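Local structure of ATP synthase subunit s, mitochondrial (Bos taurus, 3E4G) at residues K62-D67 against Y86-R91; H80-Q85 against S107-L112; G125-K130 against P150-K155; K142-S147 against L169-D174. The protein regulates the mitochondrial ATP synthase, being necessary for its proton conduction and blocking a proton leak through an alternative exit pathway. The protein carries 1 engineered substitution. One frame throughout, in Å; residues are numbered along the deposited sequence. Where two conformers were deposited one is given.

Contact 1: residues K62-D67 against Y86-R91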
loop_
_atom_site.group_PDB
_atom_site.type_symbol
_atom_site.label_atom_id
_atom_site.label_comp_id
_atom_site.label_asym_id
_atom_site.label_seq_id
_atom_site.Cartn_x
_atom_site.Cartn_y
_atom_site.Cartn_z
ATOM N N LYS A 62 -7.554 -14.051 0.291
ATOM C CA LYS A 62 -7.677 -12.674 0.818
ATOM C C LYS A 62 -6.285 -12.139 1.082
ATOM O O LYS A 62 -5.472 -12.759 1.784
ATOM C CB LYS A 62 -8.452 -12.660 2.128
ATOM C CG LYS A 62 -9.855 -13.321 2.043
ATOM C CD LYS A 62 -10.762 -12.696 0.993
ATOM C CE LYS A 62 -12.146 -13.367 1.058
ATOM N NZ LYS A 62 -13.043 -12.816 -0.017
ATOM N N ILE A 63 -5.983 -10.961 0.530
ATOM C CA ILE A 63 -4.673 -10.351 0.764
ATOM C C ILE A 63 -4.458 -10.034 2.231
ATOM O O ILE A 63 -5.282 -9.306 2.832
ATOM C CB ILE A 63 -4.498 -9.087 -0.114
ATOM C CG1 ILE A 63 -4.591 -9.444 -1.606
ATOM C CG2 ILE A 63 -3.193 -8.374 0.236
ATOM C CD1 ILE A 63 -4.694 -8.193 -2.524
ATOM N N GLN A 64 -3.359 -10.505 2.782
ATOM C CA GLN A 64 -2.907 -10.124 4.112
ATOM C C GLN A 64 -1.790 -9.104 4.066
ATOM O O GLN A 64 -1.709 -8.196 4.903
ATOM C CB GLN A 64 -2.426 -11.389 4.914
ATOM C CG GLN A 64 -2.001 -11.023 6.319
ATOM C CD GLN A 64 -1.842 -12.290 7.208
ATOM O OE1 GLN A 64 -1.479 -13.344 6.692
ATOM N NE2 GLN A 64 -2.115 -12.153 8.496
ATOM N N ALA A 65 -0.831 -9.290 3.135
ATOM C CA ALA A 65 0.362 -8.458 3.067
ATOM C C ALA A 65 0.628 -8.096 1.611
ATOM O O ALA A 65 0.415 -8.879 0.696
ATOM C CB ALA A 65 1.567 -9.197 3.667
ATOM N N ILE A 66 1.158 -6.876 1.447
ATOM C CA ILE A 66 1.560 -6.325 0.158
ATOM C C ILE A 66 2.989 -5.884 0.267
ATOM O O ILE A 66 3.365 -5.217 1.236
ATOM C CB ILE A 66 0.662 -5.135 -0.239
ATOM C CG1 ILE A 66 -0.791 -5.627 -0.405
ATOM C CG2 ILE A 66 1.198 -4.432 -1.495
ATOM C CD1 ILE A 66 -1.815 -4.483 -0.499
ATOM N N ASP A 67 3.816 -6.235 -0.739
ATOM C CA ASP A 67 5.200 -5.796 -0.794
ATOM C C ASP A 67 5.428 -5.212 -2.175
ATOM O O ASP A 67 5.580 -5.977 -3.153
ATOM C CB ASP A 67 6.176 -6.946 -0.511
ATOM C CG ASP A 67 7.599 -6.535 -0.581
ATOM O OD1 ASP A 67 7.885 -5.379 -0.979
ATOM O OD2 ASP A 67 8.438 -7.399 -0.184
ATOM N N TYR A 86 -9.040 -7.348 4.641
ATOM C CA TYR A 86 -8.161 -8.054 5.577
ATOM C C TYR A 86 -6.696 -7.687 5.418
ATOM O O TYR A 86 -5.802 -8.426 5.882
ATOM C CB TYR A 86 -8.349 -9.578 5.460
ATOM C CG TYR A 86 -9.785 -9.999 5.448
ATOM C CD1 TYR A 86 -10.554 -10.041 6.637
ATOM C CD2 TYR A 86 -10.376 -10.353 4.265
ATOM C CE1 TYR A 86 -11.872 -10.445 6.608
ATOM C CE2 TYR A 86 -11.718 -10.825 4.236
ATOM C CZ TYR A 86 -12.418 -10.895 5.434
ATOM O OH TYR A 86 -13.735 -11.349 5.445
ATOM N N VAL A 87 -6.384 -6.548 4.781
ATOM C CA VAL A 87 -4.960 -6.159 4.583
ATOM C C VAL A 87 -4.371 -5.650 5.882
ATOM O O VAL A 87 -4.846 -4.668 6.458
ATOM C CB VAL A 87 -4.859 -5.107 3.461
ATOM C CG1 VAL A 87 -3.373 -4.705 3.309
ATOM C CG2 VAL A 87 -5.454 -5.597 2.166
ATOM N N GLU A 88 -3.311 -6.306 6.320
ATOM C CA GLU A 88 -2.682 -5.981 7.580
ATOM C C GLU A 88 -1.296 -5.356 7.463
ATOM O O GLU A 88 -0.875 -4.657 8.387
ATOM C CB GLU A 88 -2.574 -7.257 8.468
ATOM C CG GLU A 88 -3.940 -7.740 8.815
ATOM C CD GLU A 88 -3.992 -8.986 9.606
ATOM O OE1 GLU A 88 -2.996 -9.702 9.747
ATOM O OE2 GLU A 88 -5.138 -9.404 9.975
ATOM N N LYS A 89 -0.572 -5.652 6.379
ATOM C CA LYS A 89 0.813 -5.233 6.187
ATOM C C LYS A 89 0.964 -4.656 4.792
ATOM O O LYS A 89 0.578 -5.301 3.807
ATOM C CB LYS A 89 1.771 -6.420 6.318
ATOM C CG LYS A 89 1.821 -7.072 7.688
ATOM C CD LYS A 89 2.674 -8.351 7.670
ATOM C CE LYS A 89 3.055 -8.829 9.003
ATOM N NZ LYS A 89 3.704 -10.164 9.019
ATOM N N ILE A 90 1.569 -3.451 4.703
ATOM C CA ILE A 90 1.931 -2.871 3.415
ATOM C C ILE A 90 3.345 -2.357 3.492
ATOM O O ILE A 90 3.707 -1.593 4.386
ATOM C CB ILE A 90 0.991 -1.702 3.015
ATOM C CG1 ILE A 90 -0.452 -2.190 2.879
ATOM C CG2 ILE A 90 1.487 -1.047 1.700
ATOM C CD1 ILE A 90 -1.447 -1.056 2.606
ATOM N N ARG A 91 4.166 -2.751 2.515
ATOM C CA ARG A 91 5.514 -2.208 2.329
ATOM C C ARG A 91 5.539 -1.530 0.956
ATOM O O ARG A 91 5.162 -2.151 -0.053
ATOM C CB ARG A 91 6.546 -3.337 2.390
ATOM C CG ARG A 91 7.924 -2.887 2.251
ATOM C CD ARG A 91 8.810 -4.130 2.633
ATOM N NE ARG A 91 10.132 -3.746 2.794
ATOM C CZ ARG A 91 10.987 -3.852 1.682
ATOM N NH1 ARG A 91 10.495 -4.301 0.561
ATOM N NH2 ARG A 91 12.268 -3.638 1.847
HETATM O O HOH W 1 -7.931 -8.389 2.103
#

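Contact 2: residues H80-Q85 against S107-L112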
loop_
_atom_site.group_PDB
_atom_site.type_symbol
_atom_site.label_atom_id
_atom_site.label_comp_id
_atom_site.label_asym_id
_atom_site.label_seq_id
_atom_site.Cartn_x
_atom_site.Cartn_y
_atom_site.Cartn_z
ATOM N N HIS A 80 -8.025 0.189 -6.280
ATOM C CA HIS A 80 -8.189 -1.278 -6.160
ATOM C C HIS A 80 -8.251 -1.744 -4.681
ATOM O O HIS A 80 -8.613 -2.876 -4.409
ATOM C CB HIS A 80 -7.010 -2.038 -6.803
ATOM C CG HIS A 80 -7.006 -2.020 -8.310
ATOM N ND1 HIS A 80 -6.299 -1.082 -9.039
ATOM C CD2 HIS A 80 -7.578 -2.830 -9.223
ATOM C CE1 HIS A 80 -6.465 -1.376 -10.329
ATOM N NE2 HIS A 80 -7.241 -2.411 -10.471
ATOM N N MET A 81 -7.810 -0.902 -3.790
ATOM C CA MET A 81 -7.718 -1.219 -2.313
ATOM C C MET A 81 -9.155 -1.144 -1.699
ATOM O O MET A 81 -9.319 -1.585 -0.567
ATOM C CB MET A 81 -6.784 -0.246 -1.570
ATOM C CG MET A 81 -5.313 -0.315 -2.070
ATOM S SD MET A 81 -4.443 -1.919 -1.866
ATOM C CE MET A 81 -4.443 -2.058 -0.123
ATOM N N GLU A 82 -10.105 -0.493 -2.383
ATOM C CA GLU A 82 -11.368 -0.111 -1.737
ATOM C C GLU A 82 -12.121 -1.249 -1.163
ATOM O O GLU A 82 -12.799 -1.081 -0.128
ATOM C CB GLU A 82 -12.218 0.644 -2.778
ATOM C CG GLU A 82 -13.327 1.428 -2.150
ATOM C CD GLU A 82 -14.457 0.637 -1.829
ATOM O OE1 GLU A 82 -14.738 -0.343 -2.583
ATOM O OE2 GLU A 82 -15.216 0.969 -0.849
ATOM N N GLY A 83 -12.122 -2.382 -1.820
ATOM C CA GLY A 83 -12.952 -3.561 -1.421
ATOM C C GLY A 83 -12.255 -4.574 -0.527
ATOM O O GLY A 83 -12.833 -5.633 -0.208
ATOM N N LEU A 84 -10.991 -4.330 -0.189
ATOM C CA LEU A 84 -10.180 -5.323 0.557
ATOM C C LEU A 84 -10.446 -5.208 2.028
ATOM O O LEU A 84 -10.343 -4.123 2.629
ATOM C CB LEU A 84 -8.702 -5.058 0.308
ATOM C CG LEU A 84 -8.291 -5.082 -1.196
ATOM C CD1 LEU A 84 -6.791 -4.839 -1.306
ATOM C CD2 LEU A 84 -8.656 -6.354 -1.869
ATOM N N GLN A 85 -10.765 -6.351 2.681
ATOM C CA GLN A 85 -11.178 -6.304 4.087
ATOM C C GLN A 85 -10.125 -6.715 5.074
ATOM O O GLN A 85 -10.308 -6.471 6.291
ATOM C CB GLN A 85 -12.430 -7.215 4.292
ATOM C CG GLN A 85 -13.573 -6.910 3.296
ATOM C CD GLN A 85 -14.058 -5.519 3.420
ATOM O OE1 GLN A 85 -14.323 -5.028 4.534
ATOM N NE2 GLN A 85 -14.129 -4.818 2.291
ATOM N N SER A 107 -5.210 6.353 3.338
ATOM C CA SER A 107 -5.573 6.660 4.741
ATOM C C SER A 107 -7.070 6.831 4.886
ATOM O O SER A 107 -7.579 6.681 6.014
ATOM C CB SER A 107 -4.862 7.891 5.226
ATOM O OG SER A 107 -5.394 9.090 4.655
ATOM N N GLN A 108 -7.764 7.231 3.825
ATOM C CA GLN A 108 -9.206 7.493 3.837
ATOM C C GLN A 108 -10.090 6.294 3.609
ATOM O O GLN A 108 -11.311 6.381 3.683
ATOM C CB GLN A 108 -9.521 8.608 2.780
ATOM C CG GLN A 108 -8.957 9.947 3.240
ATOM C CD GLN A 108 -9.640 10.448 4.380
ATOM O OE1 GLN A 108 -9.013 11.053 5.333
ATOM N NE2 GLN A 108 -10.946 10.376 4.443
ATOM N N LEU A 109 -9.465 5.127 3.315
ATOM C CA LEU A 109 -10.241 3.912 3.077
ATOM C C LEU A 109 -10.558 3.300 4.445
ATOM O O LEU A 109 -9.653 2.791 5.135
ATOM C CB LEU A 109 -9.433 2.952 2.210
ATOM C CG LEU A 109 -9.323 3.413 0.739
ATOM C CD1 LEU A 109 -8.410 2.456 0.007
ATOM C CD2 LEU A 109 -10.756 3.511 0.093
ATOM N N GLU A 110 -11.839 3.336 4.850
ATOM C CA GLU A 110 -12.210 2.829 6.177
ATOM C C GLU A 110 -11.866 1.367 6.338
ATOM O O GLU A 110 -11.570 0.918 7.446
ATOM C CB GLU A 110 -13.712 3.063 6.481
ATOM C CG GLU A 110 -14.016 4.571 6.574
ATOM C CD GLU A 110 -15.360 4.811 7.240
ATOM O OE1 GLU A 110 -16.377 4.225 6.804
ATOM O OE2 GLU A 110 -15.378 5.608 8.175
ATOM N N ASN A 111 -11.978 0.602 5.253
ATOM C CA ASN A 111 -11.628 -0.808 5.278
ATOM C C ASN A 111 -10.175 -0.999 5.695
ATOM O O ASN A 111 -9.844 -1.954 6.435
ATOM C CB ASN A 111 -11.957 -1.480 3.960
ATOM C CG ASN A 111 -11.338 -0.770 2.767
ATOM O OD1 ASN A 111 -11.661 0.450 2.534
ATOM N ND2 ASN A 111 -10.515 -1.422 1.999
ATOM N N LEU A 112 -9.264 -0.159 5.199
ATOM C CA LEU A 112 -7.843 -0.235 5.602
ATOM C C LEU A 112 -7.650 0.299 6.987
ATOM O O LEU A 112 -6.819 -0.209 7.765
ATOM C CB LEU A 112 -6.950 0.542 4.636
ATOM C CG LEU A 112 -6.911 -0.018 3.188
ATOM C CD1 LEU A 112 -5.917 0.801 2.376
ATOM C CD2 LEU A 112 -6.456 -1.473 3.188
HETATM O O HOH W 2 -13.976 1.546 1.530
HETATM O O HOH W 3 -11.397 -4.108 7.143
#

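Contact 3: residues G125-K130 against P150-K155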
loop_
_atom_site.group_PDB
_atom_site.type_symbol
_atom_site.label_atom_id
_atom_site.label_comp_id
_atom_site.label_asym_id
_atom_site.label_seq_id
_atom_site.Cartn_x
_atom_site.Cartn_y
_atom_site.Cartn_z
ATOM N N GLY A 125 10.913 8.651 -2.995
ATOM C CA GLY A 125 11.499 9.992 -2.902
ATOM C C GLY A 125 10.536 11.108 -2.862
ATOM O O GLY A 125 10.905 12.189 -2.407
ATOM N N ASN A 126 9.287 10.962 -3.355
ATOM C CA ASN A 126 8.363 12.087 -3.309
ATOM C C ASN A 126 7.696 12.294 -1.970
ATOM O O ASN A 126 7.109 13.365 -1.719
ATOM C CB ASN A 126 7.244 11.923 -4.335
ATOM C CG ASN A 126 7.681 11.969 -5.745
ATOM O OD1 ASN A 126 7.163 11.074 -6.536
ATOM N ND2 ASN A 126 8.480 12.877 -6.139
ATOM N N VAL A 127 7.672 11.272 -1.086
ATOM C CA VAL A 127 6.845 11.364 0.114
ATOM C C VAL A 127 7.367 12.445 1.029
ATOM O O VAL A 127 8.552 12.580 1.283
ATOM C CB VAL A 127 6.858 9.967 0.825
ATOM C CG1 VAL A 127 6.226 10.075 2.208
ATOM C CG2 VAL A 127 6.165 8.940 -0.069
ATOM N N THR A 128 6.426 13.228 1.556
ATOM C CA THR A 128 6.795 14.280 2.510
ATOM C C THR A 128 6.095 14.062 3.815
ATOM O O THR A 128 5.268 13.150 4.033
ATOM C CB THR A 128 6.453 15.717 1.942
ATOM O OG1 THR A 128 5.051 16.010 2.220
ATOM C CG2 THR A 128 6.800 15.877 0.505
ATOM N N ASP A 129 6.359 15.003 4.746
ATOM C CA ASP A 129 5.716 14.980 6.036
ATOM C C ASP A 129 4.203 14.890 5.907
ATOM O O ASP A 129 3.538 14.262 6.754
ATOM C CB ASP A 129 6.092 16.232 6.839
ATOM C CG ASP A 129 7.644 16.442 6.928
ATOM O OD1 ASP A 129 8.232 16.848 5.886
ATOM O OD2 ASP A 129 8.213 16.079 7.974
ATOM N N LYS A 130 3.614 15.552 4.929
ATOM C CA LYS A 130 2.144 15.534 4.766
ATOM C C LYS A 130 1.591 14.148 4.529
ATOM O O LYS A 130 0.558 13.746 5.083
ATOM C CB LYS A 130 1.738 16.441 3.591
ATOM C CG LYS A 130 0.326 16.659 3.339
ATOM C CD LYS A 130 0.098 17.759 2.283
ATOM C CE LYS A 130 0.326 17.210 0.983
ATOM N NZ LYS A 130 -0.878 16.908 0.236
ATOM N N PRO A 150 13.765 11.510 1.653
ATOM C CA PRO A 150 14.385 12.817 1.772
ATOM C C PRO A 150 13.408 13.927 1.884
ATOM O O PRO A 150 13.772 15.006 2.379
ATOM C CB PRO A 150 15.199 12.878 0.466
ATOM C CG PRO A 150 14.547 11.968 -0.488
ATOM C CD PRO A 150 14.123 10.805 0.414
ATOM N N GLY A 151 12.166 13.763 1.420
ATOM C CA GLY A 151 11.111 14.748 1.491
ATOM C C GLY A 151 10.518 14.894 2.837
ATOM O O GLY A 151 9.691 15.797 3.065
ATOM N N VAL A 152 10.828 14.014 3.819
ATOM C CA VAL A 152 10.314 14.116 5.136
ATOM C C VAL A 152 11.349 14.938 5.929
ATOM O O VAL A 152 12.439 14.476 6.295
ATOM C CB VAL A 152 10.106 12.736 5.793
ATOM C CG1 VAL A 152 9.740 12.909 7.303
ATOM C CG2 VAL A 152 8.982 12.019 5.028
ATOM N N LYS A 153 11.034 16.220 6.102
ATOM C CA LYS A 153 12.016 17.208 6.610
ATOM C C LYS A 153 11.953 17.452 8.075
ATOM O O LYS A 153 12.847 18.080 8.632
ATOM C CB LYS A 153 11.846 18.519 5.873
ATOM C CG LYS A 153 11.996 18.496 4.437
ATOM C CD LYS A 153 13.386 17.976 3.903
ATOM C CE LYS A 153 13.455 18.250 2.396
ATOM N NZ LYS A 153 14.723 17.647 1.778
ATOM N N GLU A 154 10.906 17.015 8.741
ATOM C CA GLU A 154 10.695 17.359 10.147
ATOM C C GLU A 154 10.421 16.093 10.963
ATOM O O GLU A 154 9.350 15.932 11.558
ATOM C CB GLU A 154 9.563 18.349 10.247
ATOM C CG GLU A 154 9.820 19.658 9.506
ATOM C CD GLU A 154 10.897 20.494 10.150
ATOM O OE1 GLU A 154 11.212 20.247 11.369
ATOM O OE2 GLU A 154 11.430 21.411 9.416
ATOM N N LYS A 155 11.348 15.179 10.991
ATOM C CA LYS A 155 11.097 13.853 11.630
ATOM C C LYS A 155 10.711 13.966 13.123
ATOM O O LYS A 155 9.954 13.155 13.637
ATOM C CB LYS A 155 12.271 12.855 11.447
ATOM C CG LYS A 155 13.584 13.349 12.056
ATOM C CD LYS A 155 14.708 12.440 11.683
ATOM C CE LYS A 155 16.077 13.015 12.186
ATOM N NZ LYS A 155 17.259 12.066 11.981
HETATM O O HOH W 4 10.874 11.406 0.523
HETATM O O HOH W 5 6.720 16.445 10.198
#

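Contact 4: residues K142-S147 against L169-D174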
loop_
_atom_site.group_PDB
_atom_site.type_symbol
_atom_site.label_atom_id
_atom_site.label_comp_id
_atom_site.label_asym_id
_atom_site.label_seq_id
_atom_site.Cartn_x
_atom_site.Cartn_y
_atom_site.Cartn_z
ATOM N N LYS A 142 0.354 -0.736 14.523
ATOM C CA LYS A 142 1.302 -1.110 15.583
ATOM C C LYS A 142 2.737 -0.899 15.184
ATOM O O LYS A 142 3.602 -0.840 16.097
ATOM C CB LYS A 142 1.079 -2.541 16.005
ATOM C CG LYS A 142 -0.316 -2.819 16.614
ATOM C CD LYS A 142 -0.468 -1.881 17.939
ATOM C CE LYS A 142 0.581 -2.247 18.962
ATOM N NZ LYS A 142 0.097 -1.811 20.306
ATOM N N TYR A 143 3.054 -0.877 13.918
ATOM C CA TYR A 143 4.447 -0.739 13.450
ATOM C C TYR A 143 4.461 0.179 12.234
ATOM O O TYR A 143 3.684 -0.078 11.285
ATOM C CB TYR A 143 5.006 -2.150 13.073
ATOM C CG TYR A 143 6.432 -2.137 12.621
ATOM C CD1 TYR A 143 7.447 -1.921 13.516
ATOM C CD2 TYR A 143 6.748 -2.344 11.296
ATOM C CE1 TYR A 143 8.771 -1.967 13.084
ATOM C CE2 TYR A 143 8.088 -2.428 10.884
ATOM C CZ TYR A 143 9.076 -2.227 11.793
ATOM O OH TYR A 143 10.422 -2.351 11.406
ATOM N N LEU A 144 5.344 1.152 12.249
ATOM C CA LEU A 144 5.544 2.052 11.084
ATOM C C LEU A 144 7.043 2.235 10.967
ATOM O O LEU A 144 7.671 2.760 11.893
ATOM C CB LEU A 144 4.847 3.407 11.279
ATOM C CG LEU A 144 4.984 4.402 10.133
ATOM C CD1 LEU A 144 4.459 3.866 8.838
ATOM C CD2 LEU A 144 4.273 5.736 10.486
ATOM N N PHE A 145 7.570 1.869 9.826
ATOM C CA PHE A 145 9.006 1.984 9.528
ATOM C C PHE A 145 9.139 2.941 8.340
ATOM O O PHE A 145 8.573 2.685 7.267
ATOM C CB PHE A 145 9.564 0.608 9.162
ATOM C CG PHE A 145 10.973 0.570 8.663
ATOM C CD1 PHE A 145 11.951 1.397 9.180
ATOM C CD2 PHE A 145 11.299 -0.289 7.630
ATOM C CE1 PHE A 145 13.277 1.290 8.681
ATOM C CE2 PHE A 145 12.599 -0.396 7.138
ATOM C CZ PHE A 145 13.569 0.418 7.686
ATOM N N LEU A 146 9.888 4.014 8.554
ATOM C CA LEU A 146 10.156 5.045 7.515
ATOM C C LEU A 146 11.656 5.091 7.278
ATOM O O LEU A 146 12.409 5.240 8.255
ATOM C CB LEU A 146 9.671 6.415 7.990
ATOM C CG LEU A 146 8.206 6.462 8.419
ATOM C CD1 LEU A 146 7.812 7.912 8.851
ATOM C CD2 LEU A 146 7.280 5.975 7.327
ATOM N N SER A 147 12.086 5.034 6.035
ATOM C CA SER A 147 13.501 4.994 5.744
ATOM C C SER A 147 13.800 5.726 4.432
ATOM O O SER A 147 13.100 5.512 3.426
ATOM C CB SER A 147 13.937 3.564 5.567
ATOM O OG SER A 147 15.287 3.511 5.116
ATOM N N LEU A 169 2.057 2.978 18.876
ATOM C CA LEU A 169 2.790 2.736 17.656
ATOM C C LEU A 169 4.295 2.533 17.892
ATOM O O LEU A 169 4.907 3.361 18.605
ATOM C CB LEU A 169 2.601 3.930 16.697
ATOM C CG LEU A 169 3.279 3.853 15.357
ATOM C CD1 LEU A 169 2.786 2.600 14.576
ATOM C CD2 LEU A 169 3.263 5.209 14.692
ATOM N N GLU A 170 4.909 1.462 17.399
ATOM C CA GLU A 170 6.346 1.350 17.326
ATOM C C GLU A 170 6.754 2.034 16.029
ATOM O O GLU A 170 6.456 1.502 14.941
ATOM C CB GLU A 170 6.695 -0.140 17.277
ATOM C CG GLU A 170 8.144 -0.369 17.161
ATOM C CD GLU A 170 8.517 -1.900 17.044
ATOM O OE1 GLU A 170 7.673 -2.781 17.212
ATOM O OE2 GLU A 170 9.743 -2.298 16.740
ATOM N N LEU A 171 7.408 3.201 16.161
ATOM C CA LEU A 171 7.807 4.010 15.006
ATOM C C LEU A 171 9.282 3.870 14.877
ATOM O O LEU A 171 10.046 4.280 15.787
ATOM C CB LEU A 171 7.382 5.544 15.287
ATOM C CG LEU A 171 7.758 6.548 14.182
ATOM C CD1 LEU A 171 7.000 6.289 12.879
ATOM C CD2 LEU A 171 7.522 7.951 14.676
ATOM N N LYS A 172 9.747 3.311 13.774
ATOM C CA LYS A 172 11.146 3.080 13.498
ATOM C C LYS A 172 11.511 4.040 12.382
ATOM O O LYS A 172 10.937 3.982 11.287
ATOM C CB LYS A 172 11.379 1.663 13.084
ATOM C CG LYS A 172 12.803 1.349 12.822
ATOM C CD LYS A 172 12.953 -0.116 12.478
ATOM C CE LYS A 172 14.343 -0.504 12.335
ATOM N NZ LYS A 172 15.126 -0.407 13.635
ATOM N N LEU A 173 12.486 4.908 12.644
ATOM C CA LEU A 173 12.880 5.959 11.690
ATOM C C LEU A 173 14.339 5.752 11.302
ATOM O O LEU A 173 15.247 5.753 12.212
ATOM C CB LEU A 173 12.739 7.336 12.293
ATOM C CG LEU A 173 11.320 7.723 12.723
ATOM C CD1 LEU A 173 11.308 9.171 13.240
ATOM C CD2 LEU A 173 10.288 7.525 11.596
ATOM N N ASP A 174 14.597 5.632 10.020
ATOM C CA ASP A 174 15.928 5.733 9.454
ATOM C C ASP A 174 15.919 6.884 8.449
ATOM O O ASP A 174 15.881 6.702 7.231
ATOM C CB ASP A 174 16.324 4.423 8.763
ATOM C CG ASP A 174 16.642 3.291 9.725
ATOM O OD1 ASP A 174 16.926 3.532 10.894
ATOM O OD2 ASP A 174 16.660 2.142 9.270
HETATM O O HOH W 6 5.005 -3.225 16.848
HETATM O O HOH W 7 17.832 4.965 5.276
#

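Contact 1: residues K62-D67 against Y86-R91
I66 reaches across to V87 and I90: its CD1 lies 4.1 Å from V87 CG1 and 4.3 Å from I90 CG1, so the one methyl fits the notch between the two neighbours. With CG1 set beside its own backbone N (chi1 -63°) and the chain then extended, I66 carries CD1 back along the strand toward V87. The other branch of V87, CG2, lies alongside CG2 of I63, both pointing the same way. L31 and A27 of helix 23-33 pack on I66 and I63 from this face.

On the other face A65 CB sits against K89 CB at 3.8 Å. Before the strands pair, K62, bent at chi2, lays its CB, CG and CD obliquely along the CD2-CE2 side of the Y86 ring.

Polar pairs flank this packing. Q64 NE2 gives E88 OE1 a nearly straight bond of 2.9 Å that arrives from above the carboxylate plane, while Q64 O takes both E88 N and K89 N. At the C-terminal end, in the conformer of R91 given here, D67 OD1 meets R91 NH1 at 3.2 Å in a salt bridge, at the edge of a guanidinium turned 84° from the carboxylate; the same oxygen bonds T69, a magnesium ligand. Beyond Q64 O, which accepts twice, I66 N to K89 O and R91 N to I66 O continue the parallel pairing of neighbouring strands that is characteristic of the concave sheet of a leucine-rich repeat.

Contact 2: residues H80-Q85 against S107-L112
N111 puts its amide nitrogen into the M81-L84 turn, where ND2 donates to two backbone carbonyls: L84 O at 2.8 Å along a nearly straight line (165°), and M81 O, also at 2.8 Å but more bent (136°). Both acceptors lie close to the amide plane, so the two bonds together fix the rotation of the group. Its CG stands between the backbone N and the carbonyl carbon (chi1 54°), which turns the amide from the first turn of helix 110-115 toward the loop. The turn itself is type I, closed by L84 N to M81 O, and M81 O therefore accepts from two donors. On the other side of the amide, a water lies within hydrogen-bonding distance of both OD1 and E82 OE2.

This is the stacking of successive leucine-rich repeats away from their strands: the loop belongs to the second repeat and the helix to the third, and a side-chain amide of the third satisfies backbone carbonyls of the second.

M81 supplies the apolar half. Its CB is 3.5 Å from L109 CD1, and the chain, folded at chi2 and chi3 in the conformer given, swings CE back to L112 CD2 at 3.9 Å, the two side chains meeting at about a right angle. L106 of helix 100-107 touches both M81 and L112. The remaining methyl of L109, CD2, lies 4.0 Å from E82 CG, across whose chain it runs. A second water ties Q85 O to N111 O, donating to each at 2.7 Å.

Contact 3: residues G125-K130 against P150-K155
The carboxylate of D129 grips two successive backbone amides just before helix 155-165. OD1 accepts from K153 N at 2.9 Å through its syn lone pair, in a nearly straight bond (164°), and OD2 takes E154 N at 3.0 Å, 21° out of the carboxylate plane. The side chain reaches over because CG lies beside its own backbone N, anti to the carbonyl carbon (chi1 -53°). A water donates to both OD2 and E154 O, giving OD2 a second partner.

Further out the backbones come close: T128 CA makes a CH···O contact with G151 O at 3.3 Å, and V127 O faces the CA of G151, whose lack of a side chain permits the approach. A water that accepts from G151 N also lies within reach of V127 O.

The packing is carried by V152. Its CG1 lies 3.6 Å from D129 OD2, while CG2 covers the T128 carbonyl carbon at 3.7 Å and stands 4.4 Å from V127 CG1. T128 caps helix 129-134 through OG1, which also bonds D100 at the start of helix 100-107. The contact thus joins the turn leading into helix 129-134 to the loop before helix 155-165, with I132 and I158 of those helices packing on V152.

Contact 4: residues K142-S147 against L169-D174
The rings of Y143 and F145 are met at their edges by the neighbouring strand. The carboxyl carbon of E170 lies in the plane of the Y143 ring, CD to CD1 at 3.7 Å, with the carboxylate turned 78° from it. At the F145 ring the edge atoms meet two oxygens: K172 O lies 3.5 Å from CD1, and D174 OD2, equally distant from CE1, belongs to a carboxylate standing almost perpendicular (89°) to the ring. This placement sets the weakly positive edge hydrogens of F145 toward oxygen. Both aromatic residues place CG anti to the backbone N, which leans the rings toward 169-174. The extended aliphatic part of K172 runs alongside both, its CG 3.7 Å from F145 CD1 and its CD 3.5 Å from Y143 OH.

On the opposite face of the sheet the pairs are leucines. L144 CD2 touches L171 CD1 and L146 CD1 touches L173 CD2, each at 3.7 Å and with the partners pointing the same way, while L169 CD1 folds over the Y143 amide nitrogen. F162 and V159 of helix 155-165 pack onto this leucine face.

Between the faces, five backbone bonds run without a break from E170 N to K142 O up to D174 N to L146 O, the last at 2.8 Å. A water links K142 O with E170 OE1. The two strands and the intervening helix form the beta-alpha-beta unit that ends the leucine-rich repeat sheet, its second strand, 170-174, following the fourth repeat and lying outermost in the chain.

Contacts 1 and 4 pair neighbouring strands of the same sheet, toward its middle and at its end, with centres about 17 Å apart. Contact 1 is the more deeply buried and has an irregular start, whereas contact 4 is a surface contact with regular pairing and a charged, aromatic face. Contact 2, partly buried, and contact 3, at the surface, instead join loops and helix starts, and in both a side chain binds backbone groups: an amide donating to carbonyls in contact 2, a carboxylate accepting from amides in contact 3. Contact 2 touches contact 1, L112 CD2 lying 4.0 Å from V87 CB, while contact 3 meets contact 4 through K155 CB and L173 CD1.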